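Local atomic coordinates of fervidolysin (PDB entry 1R6V), a protein that cleaves keratin into peptides as a subtilisin-like serine protease, allowing its bacterium to grow on native feathers. Residues E532-S537 with V552-T557; W255-G260 with D282-H287; G27-G32 with M72-A77. The protein carries 1 engineered substitution. All coordinates share one frame; numbering follows the deposited sequence.

Interaction 1: E532-S537 with V552-T557; sequences EERQAS and VNFNST
The ring of Phe554 carries the aliphatic root of Arg534 on one face: Arg534 CB stands 3.6 Å from the centroid of the Phe554 ring and only 4° off its normal, a well-centred CH-pi contact. Phe669, of strand 666-669, meets the same phenylalanine edge-to-face. At the edge of the Arg534 guanidinium, near its plane, lies the carbonyl oxygen of Asn555, to which NH1 is hydrogen-bonded at 3.3 Å, although the position of that oxygen is somewhat doubtful. The guanidinium is turned 63° from the ring, so it does not stack on it. Bends at chi2 and chi3 fold the arginine back toward its own chain, where Arg534 NE donates to Glu533 O at 3.0 Å. Arginine suits this place because its methylenes cover an aromatic while its several N-H groups serve backbone carbonyls.

The surroundings are those of a beta-sandwich. Strand 535-543 is an outer strand of one sheet and strand 549-553 of the other, and small apolar residues close the gap between them: Ala536 CB lies 4.0 Å from Val552 CG1. Val502 and Val454, one from each sheet, continue this interior, and each touches both Val552 and Phe554. Beyond Phe554 the chain runs toward strand 558-562 of the second sandwich, and Ser556 OG is hydrogen-bonded to Phe669 N.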
ATOM      1  N   GLU A 532      11.647 -22.496   3.044  1.00 17.02           N
ATOM      2  CA  GLU A 532      12.394 -21.735   2.050  1.00 17.03           C
ATOM      3  C   GLU A 532      12.643 -20.285   2.481  1.00 17.77           C
ATOM      4  O   GLU A 532      13.505 -19.604   1.923  1.00 17.89           O
ATOM      5  CB  GLU A 532      11.652 -21.764   0.714  1.00 18.00           C
ATOM      6  CG  GLU A 532      11.512 -23.177   0.171  1.00 18.85           C
ATOM      7  CD  GLU A 532      10.523 -23.292  -0.963  1.00 19.95           C
ATOM      8  OE1 GLU A 532       9.438 -22.676  -0.862  1.00 19.97           O
ATOM      9  OE2 GLU A 532      10.837 -24.011  -1.938  1.00 19.50           O
ATOM     10  N   GLU A 533      11.888 -19.824   3.465  1.00 19.21           N
ATOM     11  CA  GLU A 533      12.038 -18.458   3.955  1.00 22.23           C
ATOM     12  C   GLU A 533      13.424 -18.259   4.570  1.00 22.96           C
ATOM     13  O   GLU A 533      13.944 -19.140   5.247  1.00 21.99           O
ATOM     14  CB  GLU A 533      10.966 -18.145   5.001  1.00 25.73           C
ATOM     15  CG  GLU A 533      11.003 -16.695   5.489  1.00 31.73           C
ATOM     16  CD  GLU A 533      10.082 -16.424   6.669  1.00 35.44           C
ATOM     17  OE1 GLU A 533      10.110 -15.280   7.187  1.00 37.02           O
ATOM     18  OE2 GLU A 533       9.333 -17.341   7.080  1.00 36.85           O
ATOM     19  N   ARG A 534      14.016 -17.096   4.311  1.00 21.83           N
ATOM     20  CA  ARG A 534      15.329 -16.747   4.842  1.00 22.23           C
ATOM     21  C   ARG A 534      15.117 -15.468   5.655  1.00 22.75           C
ATOM     22  O   ARG A 534      14.175 -14.721   5.399  1.00 19.90           O
ATOM     23  CB  ARG A 534      16.315 -16.462   3.706  1.00 24.05           C
ATOM     24  CG  ARG A 534      16.409 -17.526   2.616  1.00 26.55           C
ATOM     25  CD  ARG A 534      17.311 -18.668   3.037  1.00 29.09           C
ATOM     26  NE  ARG A 534      16.772 -19.333   4.204  1.00 30.87           N
ATOM     27  CZ  ARG A 534      17.489 -19.961   5.124  1.00 28.23           C
ATOM     28  NH1 ARG A 534      18.812 -20.023   5.038  1.00 30.83           N
ATOM     29  NH2 ARG A 534      16.866 -20.519   6.146  1.00 30.12           N
ATOM     30  N   GLN A 535      15.986 -15.220   6.628  1.00 24.09           N
ATOM     31  CA  GLN A 535      15.875 -14.026   7.459  1.00 26.07           C
ATOM     32  C   GLN A 535      17.231 -13.369   7.687  1.00 25.89           C
ATOM     33  O   GLN A 535      18.270 -14.025   7.639  1.00 26.55           O
ATOM     34  CB  GLN A 535      15.242 -14.372   8.813  1.00 28.26           C
ATOM     35  CG  GLN A 535      13.829 -14.928   8.723  1.00 33.36           C
ATOM     36  CD  GLN A 535      13.242 -15.238  10.085  1.00 37.15           C
ATOM     37  OE1 GLN A 535      13.929 -15.765  10.965  1.00 39.94           O
ATOM     38  NE2 GLN A 535      11.959 -14.925  10.266  1.00 38.99           N
ATOM     39  N   ALA A 536      17.210 -12.060   7.919  1.00 25.08           N
ATOM     40  CA  ALA A 536      18.426 -11.300   8.176  1.00 25.34           C
ATOM     41  C   ALA A 536      18.050 -10.138   9.079  1.00 26.01           C
ATOM     42  O   ALA A 536      16.942  -9.614   8.999  1.00 24.23           O
ATOM     43  CB  ALA A 536      19.015 -10.778   6.872  1.00 26.67           C
ATOM     44  N   SER A 537      18.965  -9.750   9.958  1.00 25.48           N
ATOM     45  CA  SER A 537      18.700  -8.636  10.844  1.00 25.24           C
ATOM     46  C   SER A 537      19.938  -7.762  10.846  1.00 25.03           C
ATOM     47  O   SER A 537      21.063  -8.261  10.813  1.00 23.42           O
ATOM     48  CB  SER A 537      18.393  -9.128  12.261  1.00 28.56           C
ATOM     49  OG  SER A 537      19.504  -9.797  12.816  1.00 32.69           O
ATOM     50  N   VAL A 552      21.046  -6.787   0.896  1.00 21.69           N
ATOM     51  CA  VAL A 552      20.940  -8.040   1.625  1.00 22.47           C
ATOM     52  C   VAL A 552      21.095  -9.190   0.632  1.00 23.93           C
ATOM     53  O   VAL A 552      20.483  -9.187  -0.439  1.00 22.76           O
ATOM     54  CB  VAL A 552      19.562  -8.146   2.332  1.00 21.00           C
ATOM     55  CG1 VAL A 552      19.465  -9.452   3.096  1.00 21.85           C
ATOM     56  CG2 VAL A 552      19.363  -6.962   3.275  1.00 21.85           C
ATOM     57  N   ASN A 553      21.939 -10.157   0.974  1.00 25.22           N
ATOM     58  CA  ASN A 553      22.157 -11.302   0.100  1.00 26.81           C
ATOM     59  C   ASN A 553      21.710 -12.577   0.795  1.00 25.89           C
ATOM     60  O   ASN A 553      22.308 -13.003   1.783  1.00 25.23           O
ATOM     61  CB  ASN A 553      23.638 -11.403  -0.277  1.00 30.43           C
ATOM     62  CG  ASN A 553      24.101 -10.233  -1.118  1.00 33.29           C
ATOM     63  OD1 ASN A 553      23.803 -10.153  -2.308  1.00 36.68           O
ATOM     64  ND2 ASN A 553      24.822  -9.310  -0.500  1.00 36.76           N
ATOM     65  N   PHE A 554      20.640 -13.173   0.283  1.00 22.65           N
ATOM     66  CA  PHE A 554      20.116 -14.409   0.841  1.00 21.21           C
ATOM     67  C   PHE A 554      20.968 -15.580   0.352  1.00 20.31           C
ATOM     68  O   PHE A 554      21.630 -15.495  -0.686  1.00 18.64           O
ATOM     69  CB  PHE A 554      18.658 -14.624   0.381  1.00 21.36           C
ATOM     70  CG  PHE A 554      17.624 -13.924   1.236  1.00 21.61           C
ATOM     71  CD1 PHE A 554      17.988 -13.236   2.389  1.00 20.34           C
ATOM     72  CD2 PHE A 554      16.274 -13.997   0.907  1.00 18.34           C
ATOM     73  CE1 PHE A 554      17.032 -12.637   3.208  1.00 20.49           C
ATOM     74  CE2 PHE A 554      15.307 -13.402   1.722  1.00 20.69           C
ATOM     75  CZ  PHE A 554      15.686 -12.719   2.877  1.00 19.23           C
ATOM     76  N   ASN A 555      20.961 -16.659   1.126  1.00 21.10           N
ATOM     77  CA  ASN A 555      21.663 -17.888   0.766  1.00 22.46           C
ATOM     78  C   ASN A 555      20.833 -19.046   1.312  1.00 20.57           C
ATOM     79  O   ASN A 555      19.994 -18.856   2.187  1.00 21.23           O
ATOM     80  CB  ASN A 555      23.091 -17.937   1.345  1.00 25.17           C
ATOM     81  CG  ASN A 555      23.125 -17.831   2.864  1.00 27.22           C
ATOM     82  OD1 ASN A 555      22.503 -18.613   3.572  1.00 29.33           O
ATOM     83  ND2 ASN A 555      23.869 -16.856   3.367  1.00 30.80           N
ATOM     84  N   SER A 556      21.070 -20.246   0.797  1.00 20.72           N
ATOM     85  CA  SER A 556      20.329 -21.419   1.242  1.00 19.78           C
ATOM     86  C   SER A 556      21.135 -22.693   1.007  1.00 19.98           C
ATOM     87  O   SER A 556      22.172 -22.678   0.344  1.00 21.13           O
ATOM     88  CB  SER A 556      19.008 -21.528   0.472  1.00 19.63           C
ATOM     89  OG  SER A 556      19.254 -21.515  -0.925  1.00 21.57           O
ATOM     90  N   THR A 557      20.639 -23.789   1.564  1.00 20.01           N
ATOM     91  CA  THR A 557      21.265 -25.089   1.386  1.00 21.82           C
ATOM     92  C   THR A 557      20.178 -26.036   0.911  1.00 20.10           C
ATOM     93  O   THR A 557      19.026 -25.944   1.341  1.00 20.03           O
ATOM     94  CB  THR A 557      21.881 -25.632   2.695  1.00 20.65           C
ATOM     95  OG1 THR A 557      20.890 -25.667   3.725  1.00 22.81           O
ATOM     96  CG2 THR A 557      23.041 -24.751   3.130  1.00 24.75           C
TER

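Interaction 2: W255-G260 with D282-H287; sequences WATDHG and DYAMEH
Thr257 and Ala284 bring the last turns of helices 246-258 and 275-286 together, their CA atoms 5.8 Å apart, a closeness that small side chains permit. Thr257 points at the other helix and uses both branches: OG1 lies 3.5 Å from Ala284 CB while bonding to Ile253 O of its own helix, so a buried hydroxyl is satisfied; chi1 of -62° sets OG1 beside the backbone N and CG2 anti to it, where CG2 reaches His287 CB at 3.5 Å and also touches Tyr283 CE2. Met264 of strand 263-269 lies against both Thr257 and Ala284, as expected where two helices pack on the parallel sheet of the subtilisin alpha/beta fold.

Nearer solvent, Tyr283 extends from its helix with CG anti to the backbone N (chi1 178°), and its OH donates to Asp258 OD1 at 2.7 Å, on the syn lone pair. The carboxylate is turned 67° from the phenol ring. His287 NE2 sits 3.4 Å above one face of that ring, toward its rim, and Gln61 of the propeptide touches both Tyr283 and Asp258. The bond from a neutral phenol to a carboxylate is probably charge-assisted, and it lies beside a contact made largely by carbon atoms.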
ATOM      1  N   TRP A 255      -3.567  11.819 -11.803  1.00 13.17           N
ATOM      2  CA  TRP A 255      -4.182  12.990 -12.411  1.00 14.10           C
ATOM      3  C   TRP A 255      -3.930  14.224 -11.538  1.00 14.81           C
ATOM      4  O   TRP A 255      -3.519  15.279 -12.026  1.00 14.02           O
ATOM      5  CB  TRP A 255      -5.692  12.773 -12.537  1.00 14.53           C
ATOM      6  CG  TRP A 255      -6.405  13.758 -13.404  1.00 16.86           C
ATOM      7  CD1 TRP A 255      -6.689  13.632 -14.743  1.00 18.04           C
ATOM      8  CD2 TRP A 255      -6.966  15.014 -12.991  1.00 16.24           C
ATOM      9  NE1 TRP A 255      -7.398  14.733 -15.180  1.00 17.44           N
ATOM     10  CE2 TRP A 255      -7.579  15.594 -14.128  1.00 18.48           C
ATOM     11  CE3 TRP A 255      -7.008  15.708 -11.770  1.00 15.40           C
ATOM     12  CZ2 TRP A 255      -8.230  16.839 -14.075  1.00 16.89           C
ATOM     13  CZ3 TRP A 255      -7.658  16.951 -11.720  1.00 16.27           C
ATOM     14  CH2 TRP A 255      -8.256  17.497 -12.864  1.00 19.18           C
ATOM     15  N   ALA A 256      -4.172  14.089 -10.237  1.00 12.05           N
ATOM     16  CA  ALA A 256      -3.984  15.216  -9.321  1.00 12.65           C
ATOM     17  C   ALA A 256      -2.541  15.708  -9.309  1.00 12.79           C
ATOM     18  O   ALA A 256      -2.277  16.917  -9.268  1.00 13.04           O
ATOM     19  CB  ALA A 256      -4.404  14.815  -7.905  1.00 11.93           C
ATOM     20  N   THR A 257      -1.610  14.765  -9.306  1.00 13.48           N
ATOM     21  CA  THR A 257      -0.188  15.103  -9.317  1.00 13.11           C
ATOM     22  C   THR A 257       0.171  15.831 -10.611  1.00 15.15           C
ATOM     23  O   THR A 257       0.843  16.868 -10.602  1.00 14.49           O
ATOM     24  CB  THR A 257       0.674  13.833  -9.228  1.00 13.77           C
ATOM     25  OG1 THR A 257       0.404  13.164  -7.987  1.00 13.59           O
ATOM     26  CG2 THR A 257       2.173  14.179  -9.309  1.00 11.64           C
ATOM     27  N   ASP A 258      -0.280  15.265 -11.722  1.00 14.88           N
ATOM     28  CA  ASP A 258      -0.002  15.833 -13.036  1.00 15.62           C
ATOM     29  C   ASP A 258      -0.634  17.200 -13.225  1.00 17.48           C
ATOM     30  O   ASP A 258      -0.143  18.003 -14.019  1.00 20.11           O
ATOM     31  CB  ASP A 258      -0.506  14.911 -14.147  1.00 15.69           C
ATOM     32  CG  ASP A 258       0.340  13.669 -14.311  1.00 15.42           C
ATOM     33  OD1 ASP A 258       1.422  13.573 -13.691  1.00 15.48           O
ATOM     34  OD2 ASP A 258      -0.084  12.780 -15.075  1.00 13.49           O
ATOM     35  N   HIS A 259      -1.726  17.462 -12.509  1.00 15.58           N
ATOM     36  CA  HIS A 259      -2.419  18.727 -12.625  1.00 16.22           C
ATOM     37  C   HIS A 259      -2.090  19.727 -11.532  1.00 14.88           C
ATOM     38  O   HIS A 259      -2.848  20.666 -11.298  1.00 16.10           O
ATOM     39  CB  HIS A 259      -3.930  18.488 -12.712  1.00 16.82           C
ATOM     40  CG  HIS A 259      -4.362  17.928 -14.030  1.00 22.15           C
ATOM     41  ND1 HIS A 259      -5.008  18.687 -14.983  1.00 26.27           N
ATOM     42  CD2 HIS A 259      -4.136  16.721 -14.603  1.00 23.57           C
ATOM     43  CE1 HIS A 259      -5.152  17.976 -16.087  1.00 25.63           C
ATOM     44  NE2 HIS A 259      -4.631  16.779 -15.885  1.00 23.45           N
ATOM     45  N   GLY A 260      -0.971  19.509 -10.847  1.00 16.45           N
ATOM     46  CA  GLY A 260      -0.537  20.484  -9.868  1.00 15.86           C
ATOM     47  C   GLY A 260      -0.827  20.406  -8.385  1.00 15.24           C
ATOM     48  O   GLY A 260      -0.404  21.321  -7.669  1.00 12.07           O
ATOM     49  N   ASP A 282       4.105   6.762  -4.260  1.00 14.12           N
ATOM     50  CA  ASP A 282       5.514   7.091  -4.474  1.00 13.90           C
ATOM     51  C   ASP A 282       5.672   8.046  -5.662  1.00 14.63           C
ATOM     52  O   ASP A 282       6.566   8.890  -5.675  1.00 13.83           O
ATOM     53  CB  ASP A 282       6.332   5.804  -4.671  1.00 14.16           C
ATOM     54  CG  ASP A 282       6.436   4.968  -3.391  1.00 16.96           C
ATOM     55  OD1 ASP A 282       5.996   5.463  -2.319  1.00 16.05           O
ATOM     56  OD2 ASP A 282       6.956   3.828  -3.459  1.00 16.85           O
ATOM     57  N   TYR A 283       4.801   7.903  -6.664  1.00 12.99           N
ATOM     58  CA  TYR A 283       4.807   8.786  -7.833  1.00 12.80           C
ATOM     59  C   TYR A 283       4.507  10.212  -7.368  1.00 12.97           C
ATOM     60  O   TYR A 283       5.178  11.177  -7.735  1.00 12.61           O
ATOM     61  CB  TYR A 283       3.708   8.371  -8.807  1.00 11.15           C
ATOM     62  CG  TYR A 283       3.561   9.234 -10.047  1.00 13.20           C
ATOM     63  CD1 TYR A 283       4.313   8.971 -11.191  1.00 14.46           C
ATOM     64  CD2 TYR A 283       2.612  10.262 -10.101  1.00 13.91           C
ATOM     65  CE1 TYR A 283       4.113   9.703 -12.364  1.00 14.94           C
ATOM     66  CE2 TYR A 283       2.406  10.998 -11.263  1.00 14.88           C
ATOM     67  CZ  TYR A 283       3.160  10.711 -12.391  1.00 16.45           C
ATOM     68  OH  TYR A 283       2.970  11.423 -13.550  1.00 15.00           O
ATOM     69  N   ALA A 284       3.463  10.346  -6.560  1.00 11.26           N
ATOM     70  CA  ALA A 284       3.113  11.661  -6.083  1.00 12.64           C
ATOM     71  C   ALA A 284       4.260  12.267  -5.251  1.00 12.49           C
ATOM     72  O   ALA A 284       4.628  13.428  -5.447  1.00 15.17           O
ATOM     73  CB  ALA A 284       1.812  11.575  -5.244  1.00 11.32           C
ATOM     74  N   MET A 285       4.825  11.497  -4.330  1.00 12.74           N
ATOM     75  CA  MET A 285       5.899  12.033  -3.482  1.00 13.36           C
ATOM     76  C   MET A 285       7.160  12.375  -4.292  1.00 16.27           C
ATOM     77  O   MET A 285       7.867  13.348  -3.979  1.00 13.48           O
ATOM     78  CB  MET A 285       6.213  11.059  -2.329  1.00 12.07           C
ATOM     79  CG  MET A 285       5.059  10.970  -1.313  1.00 13.80           C
ATOM     80  SD  MET A 285       5.388  10.068   0.246  1.00 12.15           S
ATOM     81  CE  MET A 285       5.252   8.299  -0.301  1.00 14.56           C
ATOM     82  N   GLU A 286       7.420  11.597  -5.337  1.00 17.19           N
ATOM     83  CA  GLU A 286       8.583  11.850  -6.191  1.00 19.83           C
ATOM     84  C   GLU A 286       8.392  13.160  -6.944  1.00 20.01           C
ATOM     85  O   GLU A 286       9.361  13.803  -7.349  1.00 19.28           O
ATOM     86  CB  GLU A 286       8.801  10.681  -7.163  1.00 22.44           C
ATOM     87  CG  GLU A 286       9.633   9.556  -6.555  1.00 27.78           C
ATOM     88  CD  GLU A 286       9.640   8.277  -7.378  1.00 31.97           C
ATOM     89  OE1 GLU A 286       9.497   8.358  -8.618  1.00 32.70           O
ATOM     90  OE2 GLU A 286       9.804   7.189  -6.775  1.00 33.76           O
ATOM     91  N   HIS A 287       7.138  13.557  -7.130  1.00 19.25           N
ATOM     92  CA  HIS A 287       6.818  14.812  -7.788  1.00 18.53           C
ATOM     93  C   HIS A 287       6.700  15.923  -6.739  1.00 17.83           C
ATOM     94  O   HIS A 287       6.267  17.035  -7.040  1.00 19.01           O
ATOM     95  CB  HIS A 287       5.516  14.687  -8.593  1.00 20.40           C
ATOM     96  CG  HIS A 287       5.680  13.951  -9.886  1.00 24.27           C
ATOM     97  ND1 HIS A 287       5.927  14.594 -11.081  1.00 27.06           N
ATOM     98  CD2 HIS A 287       5.699  12.626 -10.161  1.00 25.48           C
ATOM     99  CE1 HIS A 287       6.094  13.697 -12.035  1.00 25.68           C
ATOM    100  NE2 HIS A 287       5.962  12.496 -11.504  1.00 27.75           N
TER

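Interaction 3: G27-G32 with M72-A77; sequences GEYTEG and MTVKQA
Glu31 reaches across to the start of helix 74-81, where its OE2 accepts from Val74 N. The N-H points well at the oxygen (154°) and meets it on the syn side, 18° out of the carboxylate plane; the modelled length of 2.5 Å from Val74 N to Glu31 OE2 is unusually short and should not be pressed. On the anti side the same oxygen receives Gly32 N at 3.0 Å, so two backbone donors grip it. The other oxygen, Glu31 OE1, takes a water at 2.9 Å that accepts from Lys75 N and is hydrogen-bonded to Tyr29 OH. Beside this polar network Val74 CG2 packs on Tyr29 CE1 at 3.8 Å.

A bend at chi2 (61°) curls the glutamate toward both N-H groups. The peptide following Glu31 presents Gly32 N to the carboxylate, and the positive phi of Gly32, easy for a residue without a side chain, turns the chain thereafter. On the helix side Thr73 is the N-cap of a capping box: Gln76 N donates to Thr73 OG1 at 3.0 Å, and Thr73 N to Gln76 OE1 at 2.9 Å. An acid is apt here, since the N-H groups of the first turn, which have no helical carbonyl to bond to, probably stabilise its negative charge.

Lys75 NZ bonds to Tyr524 OH, outside the propeptide. Segment 27-32 leads into strand 33-38, an inner strand of the antiparallel prodomain sheet, with Gly32 paired to Leu69 just after strand 64-68 and Thr30 to Ser95 just after strand 89-93; helices 41-51 and 74-81 complete a ferredoxin-like beta-alpha-beta-beta-alpha-beta order.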
ATOM      1  N   GLY A  27     -12.928 -12.176   0.874  1.00 29.47           N
ATOM      2  CA  GLY A  27     -13.591 -10.964   1.318  1.00 28.18           C
ATOM      3  C   GLY A  27     -12.727  -9.717   1.342  1.00 28.41           C
ATOM      4  O   GLY A  27     -13.213  -8.638   1.671  1.00 27.04           O
ATOM      5  N   GLU A  28     -11.453  -9.849   0.990  1.00 26.74           N
ATOM      6  CA  GLU A  28     -10.565  -8.691   1.007  1.00 26.29           C
ATOM      7  C   GLU A  28     -10.272  -8.078  -0.352  1.00 24.79           C
ATOM      8  O   GLU A  28      -9.462  -7.161  -0.441  1.00 22.95           O
ATOM      9  CB  GLU A  28      -9.242  -9.041   1.689  1.00 27.47           C
ATOM     10  CG  GLU A  28      -9.308  -9.096   3.205  1.00 30.15           C
ATOM     11  CD  GLU A  28      -9.769  -7.782   3.834  1.00 31.65           C
ATOM     12  OE1 GLU A  28      -9.635  -6.709   3.195  1.00 31.00           O
ATOM     13  OE2 GLU A  28     -10.255  -7.821   4.982  1.00 31.25           O
ATOM     14  N   TYR A  29     -10.905  -8.571  -1.412  1.00 22.29           N
ATOM     15  CA  TYR A  29     -10.648  -7.999  -2.723  1.00 21.96           C
ATOM     16  C   TYR A  29     -11.839  -8.037  -3.668  1.00 22.10           C
ATOM     17  O   TYR A  29     -12.760  -8.848  -3.509  1.00 23.17           O
ATOM     18  CB  TYR A  29      -9.416  -8.669  -3.356  1.00 21.49           C
ATOM     19  CG  TYR A  29      -9.563 -10.147  -3.667  1.00 20.91           C
ATOM     20  CD1 TYR A  29     -10.047 -10.568  -4.905  1.00 21.49           C
ATOM     21  CD2 TYR A  29      -9.227 -11.119  -2.722  1.00 20.73           C
ATOM     22  CE1 TYR A  29     -10.195 -11.921  -5.203  1.00 20.57           C
ATOM     23  CE2 TYR A  29      -9.370 -12.483  -3.009  1.00 21.47           C
ATOM     24  CZ  TYR A  29      -9.861 -12.873  -4.260  1.00 22.86           C
ATOM     25  OH  TYR A  29     -10.037 -14.212  -4.561  1.00 21.40           O
ATOM     26  N   THR A  30     -11.827  -7.138  -4.643  1.00 21.60           N
ATOM     27  CA  THR A  30     -12.895  -7.052  -5.625  1.00 21.98           C
ATOM     28  C   THR A  30     -12.718  -8.149  -6.660  1.00 21.37           C
ATOM     29  O   THR A  30     -11.640  -8.324  -7.208  1.00 20.38           O
ATOM     30  CB  THR A  30     -12.875  -5.691  -6.324  1.00 23.42           C
ATOM     31  OG1 THR A  30     -13.055  -4.666  -5.338  1.00 24.97           O
ATOM     32  CG2 THR A  30     -13.990  -5.600  -7.371  1.00 23.30           C
ATOM     33  N   GLU A  31     -13.787  -8.885  -6.927  1.00 20.13           N
ATOM     34  CA  GLU A  31     -13.715  -9.970  -7.892  1.00 20.98           C
ATOM     35  C   GLU A  31     -13.803  -9.486  -9.342  1.00 21.31           C
ATOM     36  O   GLU A  31     -14.253  -8.365  -9.613  1.00 22.56           O
ATOM     37  CB  GLU A  31     -14.849 -10.964  -7.608  1.00 20.88           C
ATOM     38  CG  GLU A  31     -14.766 -12.251  -8.404  1.00 25.87           C
ATOM     39  CD  GLU A  31     -13.500 -13.033  -8.108  1.00 25.32           C
ATOM     40  OE1 GLU A  31     -13.456 -13.775  -7.097  1.00 30.07           O
ATOM     41  OE2 GLU A  31     -12.545 -12.894  -8.889  1.00 23.86           O
ATOM     42  N   GLY A  32     -13.332 -10.334 -10.257  1.00 19.74           N
ATOM     43  CA  GLY A  32     -13.404 -10.063 -11.683  1.00 20.10           C
ATOM     44  C   GLY A  32     -12.488  -9.065 -12.354  1.00 17.41           C
ATOM     45  O   GLY A  32     -12.757  -8.667 -13.484  1.00 17.99           O
ATOM     46  N   MET A  72     -14.751 -14.807 -15.154  1.00 31.80           N
ATOM     47  CA  MET A  72     -13.635 -15.573 -14.607  1.00 29.54           C
ATOM     48  C   MET A  72     -13.296 -14.890 -13.285  1.00 26.97           C
ATOM     49  O   MET A  72     -13.509 -13.683 -13.141  1.00 25.52           O
ATOM     50  CB  MET A  72     -12.447 -15.504 -15.573  1.00 31.61           C
ATOM     51  CG  MET A  72     -11.399 -16.594 -15.412  1.00 34.62           C
ATOM     52  SD  MET A  72      -9.999 -16.469 -16.610  1.00 34.55           S
ATOM     53  CE  MET A  72     -10.748 -17.059 -18.115  1.00 31.89           C
ATOM     54  N   THR A  73     -12.807 -15.657 -12.314  1.00 22.47           N
ATOM     55  CA  THR A  73     -12.451 -15.080 -11.020  1.00 20.82           C
ATOM     56  C   THR A  73     -10.973 -14.720 -11.038  1.00 18.76           C
ATOM     57  O   THR A  73     -10.229 -15.153 -11.913  1.00 16.52           O
ATOM     58  CB  THR A  73     -12.666 -16.074  -9.857  1.00 22.04           C
ATOM     59  OG1 THR A  73     -11.748 -17.164  -9.996  1.00 21.69           O
ATOM     60  CG2 THR A  73     -14.089 -16.626  -9.864  1.00 21.95           C
ATOM     61  N   VAL A  74     -10.548 -13.936 -10.056  1.00 18.50           N
ATOM     62  CA  VAL A  74      -9.148 -13.556  -9.977  1.00 16.81           C
ATOM     63  C   VAL A  74      -8.311 -14.824  -9.855  1.00 16.98           C
ATOM     64  O   VAL A  74      -7.288 -14.967 -10.525  1.00 16.17           O
ATOM     65  CB  VAL A  74      -8.893 -12.649  -8.756  1.00 19.39           C
ATOM     66  CG1 VAL A  74      -7.399 -12.385  -8.604  1.00 17.57           C
ATOM     67  CG2 VAL A  74      -9.669 -11.335  -8.910  1.00 17.78           C
ATOM     68  N   LYS A  75      -8.752 -15.753  -9.011  1.00 17.67           N
ATOM     69  CA  LYS A  75      -8.009 -16.993  -8.807  1.00 19.66           C
ATOM     70  C   LYS A  75      -7.843 -17.742 -10.123  1.00 18.33           C
ATOM     71  O   LYS A  75      -6.765 -18.243 -10.440  1.00 16.90           O
ATOM     72  CB  LYS A  75      -8.721 -17.873  -7.774  1.00 20.71           C
ATOM     73  CG  LYS A  75      -7.877 -19.029  -7.255  1.00 27.31           C
ATOM     74  CD  LYS A  75      -8.661 -19.809  -6.208  1.00 31.21           C
ATOM     75  CE  LYS A  75      -7.951 -21.086  -5.808  1.00 35.13           C
ATOM     76  NZ  LYS A  75      -6.614 -20.804  -5.216  1.00 38.43           N
ATOM     77  N   GLN A  76      -8.912 -17.805 -10.907  1.00 17.75           N
ATOM     78  CA  GLN A  76      -8.836 -18.479 -12.194  1.00 17.93           C
ATOM     79  C   GLN A  76      -7.888 -17.737 -13.141  1.00 17.14           C
ATOM     80  O   GLN A  76      -7.184 -18.356 -13.944  1.00 17.01           O
ATOM     81  CB  GLN A  76     -10.233 -18.577 -12.812  1.00 18.63           C
ATOM     82  CG  GLN A  76     -11.188 -19.449 -12.021  1.00 22.03           C
ATOM     83  CD  GLN A  76     -12.570 -19.483 -12.636  1.00 25.42           C
ATOM     84  OE1 GLN A  76     -13.069 -18.468 -13.115  1.00 27.06           O
ATOM     85  NE2 GLN A  76     -13.203 -20.652 -12.612  1.00 27.84           N
ATOM     86  N   ALA A  77      -7.870 -16.404 -13.060  1.00 16.01           N
ATOM     87  CA  ALA A  77      -6.967 -15.625 -13.910  1.00 15.72           C
ATOM     88  C   ALA A  77      -5.525 -15.942 -13.511  1.00 15.77           C
ATOM     89  O   ALA A  77      -4.637 -16.061 -14.359  1.00 15.51           O
ATOM     90  CB  ALA A  77      -7.245 -14.106 -13.756  1.00 14.09           C
TER
HETATM   91  O   HOH W   1     -10.967 -15.222  -6.890  1.00 21.82           O

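Along the chain the contacts come one after another: interaction 3 in the propeptide, interaction 2 in the peptidase S8 domain, interaction 1 where the first beta-sandwich meets the second. Their centres lie 36 Å (1 and 2), 32 Å (1 and 3) and 29 Å (2 and 3) apart, and none touches another; the nearest atoms, those of interactions 1 and 3, are about 17 Å apart. They share no sheet. Interactions 2 and 3 each lie inside one domain; interaction 1 lies at the start of the link to the second sandwich. Flanking residues bridge outward: Gln61 abuts interaction 2 and Lys75 bonds to Tyr524, so the propeptide touches both the catalytic domain and the region of the first sandwich.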